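Local coordinates for clostripain-related protein (Bacteroides thetaiotaomicron, PDB 5L20), which probably acts as a cysteine peptidase of the clostripain (C11) family, the chain here being the N-terminal part of its presumed catalytic domain, at residues T8-F13 / T102-M107; M14-S19 / I47-C52; S19-S24 / G110-G115; N25-I30 / M51-T56; A58-L63 / K76-P81. All coordinates share one frame; numbering follows the deposited sequence.

Interaction 1 (T8-F13 / T102-M107); sequences TEQTVF and TKRYSM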
# COMPACT_ATOMS: atom_id res chain seq x y z
N THR A 8 15.14 -9.82 0.03
CA THR A 8 15.11 -9.81 -1.42
C THR A 8 14.07 -10.76 -1.99
O THR A 8 13.96 -10.87 -3.21
CB THR A 8 16.47 -10.21 -2.02
OG1 THR A 8 16.88 -11.47 -1.49
CG2 THR A 8 17.54 -9.14 -1.74
N GLU A 9 13.33 -11.48 -1.15
CA GLU A 9 12.44 -12.50 -1.72
C GLU A 9 11.07 -11.97 -2.19
O GLU A 9 10.63 -12.31 -3.29
CB GLU A 9 12.21 -13.66 -0.73
CG GLU A 9 13.44 -14.51 -0.46
CD GLU A 9 14.03 -15.12 -1.72
OE1 GLU A 9 13.26 -15.62 -2.57
OE2 GLU A 9 15.27 -15.09 -1.87
N GLN A 10 10.41 -11.16 -1.36
CA GLN A 10 9.03 -10.80 -1.65
C GLN A 10 8.70 -9.42 -1.15
O GLN A 10 9.11 -9.03 -0.08
CB GLN A 10 8.07 -11.80 -1.00
CG GLN A 10 6.59 -11.54 -1.31
CD GLN A 10 5.71 -12.13 -0.25
OE1 GLN A 10 6.07 -12.16 0.93
NE2 GLN A 10 4.51 -12.56 -0.64
N THR A 11 7.97 -8.66 -1.97
CA THR A 11 7.34 -7.42 -1.55
C THR A 11 5.84 -7.62 -1.56
O THR A 11 5.27 -8.03 -2.60
CB THR A 11 7.65 -6.28 -2.53
OG1 THR A 11 9.07 -6.08 -2.60
CG2 THR A 11 6.97 -5.01 -2.12
N VAL A 12 5.20 -7.35 -0.43
CA VAL A 12 3.75 -7.30 -0.36
C VAL A 12 3.36 -5.83 -0.46
O VAL A 12 3.72 -5.02 0.41
CB VAL A 12 3.20 -7.91 0.97
CG1 VAL A 12 1.70 -7.77 1.06
CG2 VAL A 12 3.61 -9.39 1.09
N PHE A 13 2.66 -5.48 -1.54
CA PHE A 13 2.25 -4.11 -1.78
C PHE A 13 0.78 -3.93 -1.44
O PHE A 13 -0.08 -4.47 -2.15
CB PHE A 13 2.53 -3.73 -3.23
CG PHE A 13 2.07 -2.35 -3.60
CD1 PHE A 13 2.29 -1.26 -2.75
CD2 PHE A 13 1.44 -2.13 -4.83
CE1 PHE A 13 1.85 0.01 -3.12
CE2 PHE A 13 1.03 -0.87 -5.20
CZ PHE A 13 1.23 0.20 -4.35
N THR A 102 12.78 -7.00 -5.25
CA THR A 102 12.63 -8.36 -4.73
C THR A 102 12.33 -9.28 -5.89
O THR A 102 11.97 -8.82 -6.98
CB THR A 102 11.49 -8.47 -3.67
OG1 THR A 102 10.27 -7.95 -4.21
CG2 THR A 102 11.81 -7.70 -2.40
N LYS A 103 12.45 -10.59 -5.65
CA LYS A 103 12.17 -11.58 -6.66
C LYS A 103 10.68 -11.62 -7.01
O LYS A 103 10.31 -11.80 -8.17
CB LYS A 103 12.62 -12.96 -6.19
CG LYS A 103 14.13 -13.11 -6.11
CD LYS A 103 14.54 -14.44 -5.51
CE LYS A 103 16.06 -14.50 -5.31
NZ LYS A 103 16.48 -15.73 -4.59
N ARG A 104 9.86 -11.50 -5.98
CA ARG A 104 8.41 -11.63 -6.14
C ARG A 104 7.69 -10.40 -5.61
O ARG A 104 8.16 -9.74 -4.67
CB ARG A 104 7.88 -12.85 -5.35
CG ARG A 104 8.39 -14.25 -5.69
CD ARG A 104 7.68 -15.26 -4.70
NE ARG A 104 8.42 -15.54 -3.45
CZ ARG A 104 7.94 -15.56 -2.19
NH1 ARG A 104 6.67 -15.30 -1.88
NH2 ARG A 104 8.78 -15.85 -1.21
N TYR A 105 6.51 -10.15 -6.17
CA TYR A 105 5.59 -9.09 -5.73
C TYR A 105 4.19 -9.60 -5.62
O TYR A 105 3.78 -10.43 -6.42
CB TYR A 105 5.59 -7.91 -6.74
CG TYR A 105 6.93 -7.22 -6.79
CD1 TYR A 105 7.97 -7.73 -7.56
CD2 TYR A 105 7.16 -6.09 -6.02
CE1 TYR A 105 9.23 -7.13 -7.56
CE2 TYR A 105 8.43 -5.48 -6.02
CZ TYR A 105 9.43 -6.02 -6.78
OH TYR A 105 10.68 -5.41 -6.76
N SER A 106 3.47 -9.11 -4.62
CA SER A 106 2.04 -9.36 -4.52
C SER A 106 1.31 -8.06 -4.24
O SER A 106 1.94 -7.08 -3.83
CB SER A 106 1.73 -10.37 -3.42
OG SER A 106 2.05 -9.82 -2.15
N MET A 107 -0.01 -8.05 -4.45
CA MET A 107 -0.76 -6.82 -4.32
C MET A 107 -2.01 -7.07 -3.52
O MET A 107 -2.73 -8.04 -3.77
CB MET A 107 -1.08 -6.28 -5.72
CG MET A 107 -1.38 -4.83 -5.79
SD MET A 107 -1.39 -4.32 -7.54
CE MET A 107 -1.95 -2.65 -7.24
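Gln-10 to Phe-13 and Arg-104 to Met-107 pair as parallel strands, with axes 4.7 Å apart at closest and N-to-C directions 16° apart. The register runs from Gln-10 opposite Arg-104 to Phe-13 opposite Met-107. Thr-11 bonds both ways, its N to Arg-104 O and its O to Ser-106 N, and Phe-13 N continues the ladder to Ser-106 O. At the start of the pairing, Lys-103 N bonds to Thr-8 O and Arg-104 N to Glu-9 O.

Arg-104 O is gripped from opposite faces of its plane, by Thr-11 N at 2.9 Å and by Thr-102 OG1 at 2.8 Å. The hydroxyl of Thr-102 also lies 2.7 Å from Thr-11 OG1. Thr-102 OG1 lies over one face of the Tyr-105 ring, toward its rim; Thr-11 OG1 also bonds to Ser-100. Glu-9 and Lys-103 run side by side, and NZ of Lys-103 meets the syn lone pair of Glu-9 OE2 at 3.0 Å in a salt bridge. A bend at chi3 (-92°) turns the Arg-104 guanidinium so that Gln-10 CB lies 3.8 Å above its plane, toward the rim. Phe-13 and Met-107 point the same way, Phe-13 CD2 lying 4.0 Å from Met-107 CG.

On the face carrying Thr-11, Phe-13, Tyr-105 and Met-107, Phe-13 packs on Ile-92, Leu-93 and Val-96 of helix 86-99, while strand 45-52 flanks strand 10-16 and leaves 104-109 outermost within this chain.

Interaction 2 (M14-S19 / I47-C52); sequences MYLPWS and IIIFMC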
# COMPACT_ATOMS: atom_id res chain seq x y z
N MET A 14 0.49 -3.17 -0.39
CA MET A 14 -0.86 -2.83 -0.01
C MET A 14 -1.21 -1.51 -0.67
O MET A 14 -0.58 -0.47 -0.38
CB MET A 14 -1.00 -2.74 1.51
CG MET A 14 -2.45 -2.50 1.91
SD MET A 14 -2.65 -2.62 3.71
CE MET A 14 -3.56 -4.16 3.74
N TYR A 15 -2.24 -1.54 -1.51
CA TYR A 15 -2.61 -0.43 -2.38
C TYR A 15 -4.01 0.05 -2.00
O TYR A 15 -4.99 -0.71 -2.13
CB TYR A 15 -2.57 -0.92 -3.84
CG TYR A 15 -3.02 0.08 -4.89
CD1 TYR A 15 -2.36 1.29 -5.00
CD2 TYR A 15 -4.08 -0.18 -5.75
CE1 TYR A 15 -2.74 2.22 -5.96
CE2 TYR A 15 -4.46 0.74 -6.74
CZ TYR A 15 -3.78 1.93 -6.83
OH TYR A 15 -4.15 2.88 -7.74
N LEU A 16 -4.07 1.28 -1.48
CA LEU A 16 -5.28 1.83 -0.88
C LEU A 16 -5.61 3.16 -1.55
O LEU A 16 -5.43 4.25 -0.95
CB LEU A 16 -5.12 1.97 0.65
CG LEU A 16 -4.78 0.67 1.38
CD1 LEU A 16 -4.29 0.99 2.80
CD2 LEU A 16 -5.99 -0.24 1.39
N PRO A 17 -6.05 3.12 -2.79
CA PRO A 17 -6.40 4.37 -3.47
C PRO A 17 -7.65 4.98 -2.85
O PRO A 17 -8.35 4.33 -2.05
CB PRO A 17 -6.63 3.93 -4.92
CG PRO A 17 -7.06 2.49 -4.81
CD PRO A 17 -6.26 1.93 -3.65
N TRP A 18 -7.96 6.20 -3.26
CA TRP A 18 -9.06 6.93 -2.60
C TRP A 18 -10.39 6.22 -2.72
O TRP A 18 -10.79 5.79 -3.80
CB TRP A 18 -9.15 8.34 -3.18
CG TRP A 18 -10.21 9.18 -2.53
CD1 TRP A 18 -11.34 9.66 -3.12
CD2 TRP A 18 -10.22 9.64 -1.17
NE1 TRP A 18 -12.07 10.40 -2.20
CE2 TRP A 18 -11.40 10.39 -1.00
CE3 TRP A 18 -9.36 9.47 -0.08
CZ2 TRP A 18 -11.74 10.99 0.22
CZ3 TRP A 18 -9.70 10.07 1.14
CH2 TRP A 18 -10.88 10.82 1.27
N SER A 19 -11.11 6.10 -1.59
CA SER A 19 -12.32 5.28 -1.50
C SER A 19 -13.54 6.09 -1.09
O SER A 19 -14.62 5.54 -0.93
CB SER A 19 -12.15 4.17 -0.46
OG SER A 19 -12.13 4.76 0.85
N ILE A 47 6.99 -5.01 3.40
CA ILE A 47 5.61 -4.56 3.22
C ILE A 47 5.66 -3.08 2.86
O ILE A 47 6.21 -2.27 3.62
CB ILE A 47 4.76 -4.74 4.49
CG1 ILE A 47 4.62 -6.24 4.81
CG2 ILE A 47 3.40 -4.10 4.28
CD1 ILE A 47 3.90 -6.54 6.08
N ILE A 48 5.11 -2.75 1.70
CA ILE A 48 5.09 -1.38 1.17
C ILE A 48 3.63 -0.98 1.01
O ILE A 48 2.84 -1.77 0.48
CB ILE A 48 5.79 -1.28 -0.20
CG1 ILE A 48 7.23 -1.81 -0.15
CG2 ILE A 48 5.65 0.15 -0.76
CD1 ILE A 48 8.13 -1.00 0.80
N ILE A 49 3.26 0.21 1.48
CA ILE A 49 1.89 0.66 1.43
C ILE A 49 1.77 1.98 0.69
O ILE A 49 2.54 2.90 0.96
CB ILE A 49 1.30 0.81 2.84
CG1 ILE A 49 1.51 -0.51 3.60
CG2 ILE A 49 -0.15 1.25 2.76
CD1 ILE A 49 0.83 -0.59 4.95
N PHE A 50 0.86 2.04 -0.28
CA PHE A 50 0.43 3.29 -0.92
C PHE A 50 -0.94 3.60 -0.37
O PHE A 50 -1.86 2.80 -0.53
CB PHE A 50 0.37 3.16 -2.44
CG PHE A 50 -0.23 4.34 -3.14
CD1 PHE A 50 -1.61 4.44 -3.34
CD2 PHE A 50 0.60 5.36 -3.64
CE1 PHE A 50 -2.16 5.53 -4.06
CE2 PHE A 50 0.07 6.43 -4.35
CZ PHE A 50 -1.30 6.53 -4.56
N MET A 51 -1.11 4.76 0.25
CA MET A 51 -2.43 5.13 0.71
C MET A 51 -2.76 6.58 0.40
O MET A 51 -1.98 7.49 0.74
CB MET A 51 -2.59 4.88 2.22
CG MET A 51 -3.97 5.27 2.67
SD MET A 51 -4.26 4.82 4.38
CE MET A 51 -5.80 5.67 4.65
N CYS A 52 -3.90 6.79 -0.24
CA CYS A 52 -4.47 8.14 -0.42
C CYS A 52 -5.02 8.61 0.91
O CYS A 52 -5.89 7.97 1.48
CB CYS A 52 -5.57 8.14 -1.48
SG CYS A 52 -4.99 7.98 -3.17
O HOH W 1 -7.19 5.63 0.85
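Tyr-15 and Phe-50 form the tightest side-chain contact between the parallel strands 14-16 and 47-52, whose directions differ by 2°. The rings lie side by side but oblique, planes 34° apart, with Tyr-15 CE1 3.6 Å from Phe-50 CD1. Pro-17 CD sits over the centre of one Tyr-15 face, 3.6 Å above its plane. Through the other surface of the sheet, Leu-16 crosses Met-51 and Ile-49: its CB lies 4.0 Å from Met-51 CG, and its CD1 approaches Ile-49 CG2. On that surface Met-14 touches Ile-49 with its CB, while its chain, bent at chi3 (-109°), leads away.

The packing is looser beyond the last bridge. There Trp-18 rests its CB 4.0 Å from Cys-52 CB and turns its indole so that Cys-52 O comes to the ring edge; NE1 goes instead to Asp-20. Here a water enters, 2.9 Å from Leu-16 O and 2.8 Å from Cys-52 O and placed to donate to either, although acceptors around it outnumber its protons.

Four backbone bonds, from Met-14 N to Ile-48 O through to Cys-52 N to Leu-16 O, thus take up the polar groups of the paired region, beside side chains whose contact is almost purely apolar.

Interaction 3 (S19-S24 / G110-G115); sequences SDNLTS and GCHGMG
Leu-22 and His-112 meet beside the peptide-binding site, where the loop after strand 104-109 passes the start of helix 23-37. His-112 and the following glycine match the His-Gly pair found after a strand in caspase-like (clan CD) peptidases, consistent with an active-site loop in the C11 family. Gly-113 makes backbone hydrogen bonds to the bound peptide, His-112 packs on the peptide backbone, and Leu-22 touches a modified side chain of it.

The helix side is shaped by an ST motif: Ser-19 OG accepts from Leu-22 N at 2.9 Å, with an N-H...O angle of 141°. Ser-19 chi1 (71°) puts OG between the backbone N and the carbonyl carbon, which turns it to the N-H of Leu-22; the bond closes the turn just before the helix, for which Leu-22 is the N-cap residue.

This turn brings two groups against the imidazole. Leu-22 CD1 comes over one ring face, nearly above the centre, 3.6 Å from the His-112 centroid and 12° off the normal, a CH-pi contact. The same methyl lies 3.8 Å from Cys-111 C, so it is lodged against the loop backbone as well as the ring. From a perpendicular direction the Ser-19 carbonyl oxygen approaches the ring edge near its plane, with Ser-19 O 3.1 Å from His-112 CD2.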
# COMPACT_ATOMS: atom_id res chain seq x y z
N SER A 19 -11.11 6.10 -1.59
CA SER A 19 -12.32 5.28 -1.50
C SER A 19 -13.54 6.09 -1.09
O SER A 19 -14.62 5.54 -0.93
CB SER A 19 -12.15 4.17 -0.46
OG SER A 19 -12.13 4.76 0.85
N ASP A 20 -13.33 7.39 -0.92
CA ASP A 20 -14.32 8.35 -0.40
C ASP A 20 -14.68 8.17 1.08
O ASP A 20 -14.60 9.14 1.83
CB ASP A 20 -15.60 8.33 -1.25
CG ASP A 20 -15.43 9.05 -2.61
OD1 ASP A 20 -15.06 10.25 -2.62
OD2 ASP A 20 -15.64 8.40 -3.67
N ASN A 21 -15.06 6.97 1.51
CA ASN A 21 -15.61 6.77 2.87
C ASN A 21 -15.08 5.55 3.61
O ASN A 21 -15.58 5.20 4.67
CB ASN A 21 -17.15 6.71 2.80
CG ASN A 21 -17.65 5.44 2.14
OD1 ASN A 21 -16.90 4.76 1.43
ND2 ASN A 21 -18.91 5.12 2.35
N LEU A 22 -14.03 4.91 3.09
CA LEU A 22 -13.41 3.78 3.79
C LEU A 22 -12.03 4.12 4.35
O LEU A 22 -11.36 3.26 4.87
CB LEU A 22 -13.31 2.56 2.84
CG LEU A 22 -14.63 2.02 2.30
CD1 LEU A 22 -14.41 0.95 1.18
CD2 LEU A 22 -15.51 1.44 3.43
N THR A 23 -11.63 5.39 4.28
CA THR A 23 -10.32 5.79 4.75
C THR A 23 -10.04 5.37 6.19
O THR A 23 -8.96 4.86 6.51
CB THR A 23 -10.16 7.32 4.62
OG1 THR A 23 -10.57 7.71 3.32
CG2 THR A 23 -8.72 7.76 4.85
N SER A 24 -11.02 5.58 7.07
CA SER A 24 -10.83 5.19 8.46
C SER A 24 -10.70 3.67 8.59
O SER A 24 -9.87 3.17 9.36
CB SER A 24 -11.98 5.74 9.33
OG SER A 24 -13.26 5.46 8.78
N GLY A 110 -7.41 -2.42 -1.48
CA GLY A 110 -8.57 -2.11 -0.63
C GLY A 110 -9.31 -0.92 -1.22
O GLY A 110 -8.66 0.07 -1.57
N CYS A 111 -10.64 -1.01 -1.31
CA CYS A 111 -11.50 0.05 -1.84
C CYS A 111 -12.92 -0.49 -1.98
O CYS A 111 -13.21 -1.57 -1.48
CB CYS A 111 -11.00 0.55 -3.21
SG CYS A 111 -10.52 2.27 -3.23
N HIS A 112 -13.79 0.24 -2.68
CA HIS A 112 -15.12 -0.26 -3.07
C HIS A 112 -14.97 -1.09 -4.33
O HIS A 112 -14.15 -0.75 -5.20
CB HIS A 112 -16.11 0.87 -3.35
CG HIS A 112 -16.44 1.69 -2.16
ND1 HIS A 112 -17.47 1.37 -1.28
CD2 HIS A 112 -15.89 2.84 -1.69
CE1 HIS A 112 -17.53 2.28 -0.33
NE2 HIS A 112 -16.59 3.18 -0.55
N GLY A 113 -15.75 -2.15 -4.46
CA GLY A 113 -15.67 -3.00 -5.65
C GLY A 113 -16.99 -3.19 -6.34
O GLY A 113 -18.05 -3.25 -5.68
N MET A 114 -16.94 -3.31 -7.67
CA MET A 114 -18.11 -3.56 -8.49
C MET A 114 -17.73 -4.50 -9.64
O MET A 114 -18.10 -4.29 -10.80
CB MET A 114 -18.68 -2.24 -9.01
CG MET A 114 -20.09 -2.32 -9.54
SD MET A 114 -21.28 -2.79 -8.27
CE MET A 114 -22.71 -2.89 -9.35
N GLY A 115 -16.97 -5.53 -9.30
CA GLY A 115 -16.55 -6.50 -10.29
C GLY A 115 -15.99 -5.91 -11.56
O GLY A 115 -15.14 -5.02 -11.53

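Interaction 4 (N25-I30 / M51-T56); sequences NFYQNI and MCTTAT
The Tyr-27 ring receives the Met-51 methyl over one face: CE lies 3.6 Å from the ring centroid and 15° off the normal, a CH-pi contact. The sulfur follows more obliquely, SD being 4.3 Å from that centroid, which completes a Met-aromatic contact. At the edge of the tyrosine, in its plane, a water stands 2.9 Å from Tyr-27 OH and donates to Thr-53 O, bridging the helix to the backbone after Cys-52; the hydroxyl also touches Thr-53 CG2. The Phe-26 ring meets the same Met-51 methyl at its edge, and Phe-26 CB lies 3.8 Å from Met-51 CE. Phe-26 also touches a modified side chain of the bound peptide.

Met-51 can reach this far because its chain is fully extended, with CG anti to the backbone N (chi1 180°) and the later torsions close to straight. Ile-30 CD1 then flanks the thioether, 3.6 Å from Met-51 SD. With an alanine in place of Met-51, the Tyr-27 face and the Ile-30 methyl would probably lose their common partner and a gap be left between helix and sheet.

The contact thus seats helix 23-37 on strand 45-52 within a beta-alpha-beta unit. Leu-16 of strand 10-16 packs beside Phe-26 and Ile-30, and strand 57-66 pairs with the far edge of 45-52.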
# COMPACT_ATOMS: atom_id res chain seq x y z
N ASN A 25 -11.51 2.93 7.82
CA ASN A 25 -11.37 1.47 7.81
C ASN A 25 -9.97 1.05 7.37
O ASN A 25 -9.40 0.11 7.89
CB ASN A 25 -12.43 0.84 6.92
CG ASN A 25 -13.85 1.20 7.33
OD1 ASN A 25 -14.44 2.15 6.81
ND2 ASN A 25 -14.39 0.45 8.28
N PHE A 26 -9.40 1.77 6.39
CA PHE A 26 -8.06 1.46 5.92
C PHE A 26 -7.01 1.67 7.02
O PHE A 26 -6.06 0.89 7.15
CB PHE A 26 -7.70 2.33 4.71
CG PHE A 26 -8.49 2.02 3.45
CD1 PHE A 26 -9.28 0.89 3.31
CD2 PHE A 26 -8.42 2.92 2.39
CE1 PHE A 26 -9.98 0.67 2.15
CE2 PHE A 26 -9.11 2.71 1.23
CZ PHE A 26 -9.90 1.60 1.10
N TYR A 27 -7.15 2.75 7.79
CA TYR A 27 -6.23 2.95 8.89
C TYR A 27 -6.26 1.78 9.87
O TYR A 27 -5.22 1.35 10.34
CB TYR A 27 -6.52 4.27 9.60
CG TYR A 27 -6.03 5.48 8.84
CD1 TYR A 27 -4.68 5.60 8.49
CD2 TYR A 27 -6.89 6.50 8.47
CE1 TYR A 27 -4.20 6.71 7.79
CE2 TYR A 27 -6.43 7.63 7.76
CZ TYR A 27 -5.09 7.71 7.44
OH TYR A 27 -4.62 8.82 6.74
N GLN A 28 -7.45 1.23 10.12
CA GLN A 28 -7.56 0.08 11.02
C GLN A 28 -6.98 -1.18 10.36
O GLN A 28 -6.34 -2.00 11.01
CB GLN A 28 -9.02 -0.13 11.42
CG GLN A 28 -9.30 -1.34 12.33
CD GLN A 28 -8.57 -1.25 13.68
OE1 GLN A 28 -8.38 -0.16 14.22
NE2 GLN A 28 -8.17 -2.39 14.22
N ASN A 29 -7.18 -1.33 9.04
CA ASN A 29 -6.52 -2.42 8.33
C ASN A 29 -4.98 -2.36 8.49
O ASN A 29 -4.30 -3.38 8.72
CB ASN A 29 -6.82 -2.39 6.82
CG ASN A 29 -8.27 -2.70 6.49
OD1 ASN A 29 -8.85 -2.09 5.60
ND2 ASN A 29 -8.88 -3.68 7.19
N ILE A 30 -4.41 -1.16 8.35
CA ILE A 30 -2.98 -0.99 8.50
C ILE A 30 -2.54 -1.30 9.93
O ILE A 30 -1.56 -2.01 10.15
CB ILE A 30 -2.55 0.45 8.08
CG1 ILE A 30 -2.74 0.64 6.56
CG2 ILE A 30 -1.06 0.68 8.45
CD1 ILE A 30 -2.73 2.08 6.12
N MET A 51 -1.11 4.76 0.25
CA MET A 51 -2.43 5.13 0.71
C MET A 51 -2.76 6.58 0.40
O MET A 51 -1.98 7.49 0.74
CB MET A 51 -2.59 4.88 2.22
CG MET A 51 -3.97 5.27 2.67
SD MET A 51 -4.26 4.82 4.38
CE MET A 51 -5.80 5.67 4.65
N CYS A 52 -3.90 6.79 -0.24
CA CYS A 52 -4.47 8.14 -0.42
C CYS A 52 -5.02 8.61 0.91
O CYS A 52 -5.89 7.97 1.48
CB CYS A 52 -5.57 8.14 -1.48
SG CYS A 52 -4.99 7.98 -3.17
N THR A 53 -4.51 9.73 1.41
CA THR A 53 -5.06 10.29 2.64
C THR A 53 -6.18 11.28 2.31
O THR A 53 -7.03 11.58 3.17
CB THR A 53 -3.98 10.98 3.45
OG1 THR A 53 -3.34 11.94 2.61
CG2 THR A 53 -2.93 9.98 3.92
N THR A 54 -6.16 11.82 1.09
CA THR A 54 -7.29 12.53 0.50
C THR A 54 -7.40 12.09 -0.95
O THR A 54 -6.57 11.28 -1.41
CB THR A 54 -7.11 14.07 0.54
OG1 THR A 54 -6.15 14.47 -0.46
CG2 THR A 54 -6.66 14.55 1.93
N ALA A 55 -8.37 12.62 -1.69
CA ALA A 55 -8.54 12.23 -3.09
C ALA A 55 -7.32 12.59 -3.95
O ALA A 55 -7.10 11.99 -5.01
CB ALA A 55 -9.78 12.86 -3.66
N THR A 56 -6.54 13.56 -3.48
CA THR A 56 -5.44 14.14 -4.25
C THR A 56 -4.08 14.07 -3.56
O THR A 56 -3.08 14.56 -4.09
CB THR A 56 -5.71 15.62 -4.56
OG1 THR A 56 -5.89 16.32 -3.32
CG2 THR A 56 -6.97 15.76 -5.40
O HOH W 2 -6.68 10.68 5.86

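Interaction 5 (A58-L63 / K76-P81); sequences ATLFEL and KNYTDP
A beta hairpin made by strands 57-66 and 69-79 brings Ala-58, Thr-59 and Leu-60 against Tyr-78, Asn-77 and Lys-76. The directions of 58-63 and 76-79 differ by 160°, antiparallel with a clear twist, and their axes approach to 4.6 Å. Ala-58 with Tyr-78 and Leu-60 with Lys-76 are hydrogen-bonded pairs; Thr-59 with Asn-77, between them, is a non-hydrogen-bonded pair. Each bonded pair has a short and a longer member: Tyr-78 N to Ala-58 O is 2.8 Å but Ala-58 N to Tyr-78 O 3.2 Å, and Leu-60 N to Lys-76 O is 2.9 Å but Lys-76 N to Leu-60 O 3.3 Å.

Tyr-78 carries the side-chain contact edge-on. Its CG stands anti to the carbonyl carbon (chi1 -58°), laying the ring along the neighbouring strand with Ala-58 O and Leu-60 CB at its edge; CE1 of Tyr-78 is 3.8 Å from Leu-60 CB. Lys-76, bent at chi3, folds its CE over one face, 3.6 Å above the ring plane. Both polar ends, Tyr-78 OH and Lys-76 NZ, converge on Asp-95. A serine in place of Tyr-78 would probably leave Asp-95 without the hydroxyl that bonds to it and the Lys-76 chain without its aromatic support. Beyond the strand, Pro-81 CG rests against Ala-58 CB.

Asp-95 ties the hairpin to helix 86-99, Phe-50 of strand 45-52 meets the Tyr-78 ring edge-to-face, and strand 69-79 is an outermost strand of the sheet within this chain.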
# COMPACT_ATOMS: atom_id res chain seq x y z
N ALA A 58 -1.35 11.37 -1.45
CA ALA A 58 -1.03 10.01 -1.05
C ALA A 58 0.37 9.92 -0.52
O ALA A 58 1.22 10.79 -0.78
CB ALA A 58 -1.19 9.04 -2.23
N THR A 59 0.61 8.85 0.22
CA THR A 59 1.93 8.56 0.74
C THR A 59 2.32 7.12 0.41
O THR A 59 1.44 6.23 0.38
CB THR A 59 1.99 8.82 2.27
OG1 THR A 59 3.29 8.54 2.79
CG2 THR A 59 0.98 7.97 3.00
N LEU A 60 3.60 6.89 0.15
CA LEU A 60 4.16 5.56 0.02
C LEU A 60 5.07 5.31 1.22
O LEU A 60 5.98 6.11 1.49
CB LEU A 60 4.96 5.41 -1.27
CG LEU A 60 5.42 4.00 -1.61
CD1 LEU A 60 4.24 3.22 -2.19
CD2 LEU A 60 6.55 4.01 -2.61
N PHE A 61 4.85 4.24 1.97
CA PHE A 61 5.72 3.97 3.12
C PHE A 61 5.94 2.48 3.35
O PHE A 61 5.20 1.63 2.80
CB PHE A 61 5.15 4.62 4.41
CG PHE A 61 3.79 4.10 4.84
CD1 PHE A 61 2.63 4.65 4.32
CD2 PHE A 61 3.69 3.12 5.81
CE1 PHE A 61 1.38 4.21 4.75
CE2 PHE A 61 2.43 2.65 6.23
CZ PHE A 61 1.30 3.20 5.71
N GLU A 62 6.96 2.17 4.13
CA GLU A 62 7.29 0.79 4.44
C GLU A 62 6.93 0.49 5.89
O GLU A 62 7.09 1.35 6.77
CB GLU A 62 8.77 0.52 4.19
CG GLU A 62 9.21 -0.89 4.58
CD GLU A 62 10.63 -1.19 4.18
OE1 GLU A 62 11.29 -0.30 3.61
OE2 GLU A 62 11.10 -2.34 4.40
N LEU A 63 6.37 -0.70 6.14
CA LEU A 63 6.22 -1.21 7.51
C LEU A 63 7.40 -2.08 7.78
O LEU A 63 7.61 -3.08 7.08
CB LEU A 63 4.94 -2.03 7.67
CG LEU A 63 3.61 -1.32 7.64
CD1 LEU A 63 2.56 -2.37 8.01
CD2 LEU A 63 3.59 -0.14 8.60
N LYS A 76 7.97 8.26 0.08
CA LYS A 76 7.69 9.47 -0.69
C LYS A 76 6.23 9.88 -0.55
O LYS A 76 5.40 9.11 -0.07
CB LYS A 76 8.03 9.29 -2.17
CG LYS A 76 7.20 8.25 -2.87
CD LYS A 76 7.58 8.11 -4.36
CE LYS A 76 7.11 9.28 -5.20
NZ LYS A 76 7.44 9.09 -6.64
N ASN A 77 5.94 11.11 -0.95
CA ASN A 77 4.58 11.60 -1.00
C ASN A 77 4.18 11.95 -2.41
O ASN A 77 5.04 12.15 -3.28
CB ASN A 77 4.42 12.79 -0.07
CG ASN A 77 4.62 12.41 1.37
OD1 ASN A 77 3.72 11.84 1.99
ND2 ASN A 77 5.81 12.65 1.90
N TYR A 78 2.87 12.01 -2.65
CA TYR A 78 2.35 12.28 -3.97
C TYR A 78 1.34 13.40 -3.94
O TYR A 78 0.51 13.47 -3.02
CB TYR A 78 1.65 11.06 -4.59
CG TYR A 78 2.46 9.80 -4.74
CD1 TYR A 78 2.68 8.97 -3.65
CD2 TYR A 78 2.96 9.43 -5.96
CE1 TYR A 78 3.40 7.80 -3.78
CE2 TYR A 78 3.68 8.25 -6.12
CZ TYR A 78 3.91 7.45 -5.01
OH TYR A 78 4.62 6.29 -5.14
N THR A 79 1.39 14.25 -4.95
CA THR A 79 0.37 15.26 -5.16
C THR A 79 -0.33 14.98 -6.48
O THR A 79 0.33 14.74 -7.49
CB THR A 79 0.98 16.68 -5.15
OG1 THR A 79 1.45 16.97 -3.83
CG2 THR A 79 -0.05 17.71 -5.55
N ASP A 80 -1.66 14.95 -6.46
CA ASP A 80 -2.47 14.60 -7.63
C ASP A 80 -2.02 13.31 -8.34
O ASP A 80 -1.93 13.30 -9.57
CB ASP A 80 -2.45 15.74 -8.66
CG ASP A 80 -2.97 17.06 -8.09
OD1 ASP A 80 -3.98 17.04 -7.37
OD2 ASP A 80 -2.35 18.12 -8.36
N PRO A 81 -1.76 12.23 -7.59
CA PRO A 81 -1.40 10.99 -8.31
C PRO A 81 -2.55 10.51 -9.18
O PRO A 81 -3.70 10.63 -8.78
CB PRO A 81 -1.12 10.00 -7.19
CG PRO A 81 -1.94 10.47 -6.05
CD PRO A 81 -1.96 12.00 -6.15

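How the interactions relate
Interactions 1, 2 and 5 belong to one mixed sheet. Interactions 1 and 2 share strand 10-16, and Met-51 N to Thr-59 O at 2.9 Å couples interaction 2 to interaction 5. Interaction 4 lies closest to interaction 2, their centres about 7 Å apart, and shares Met-51 and Cys-52 with it: one strand serves both the sheet and the helix packed on it. Interaction 3, centred about 11 Å from interaction 2, takes over where the strands end; Phe-26 CZ of interaction 4 comes 3.3 Å from Gly-110 O. Interactions 3 and 4 both touch the bound peptide, whereas interactions 1 and 5 lie about 24 Å and 18 Å, centre to centre, from interaction 3.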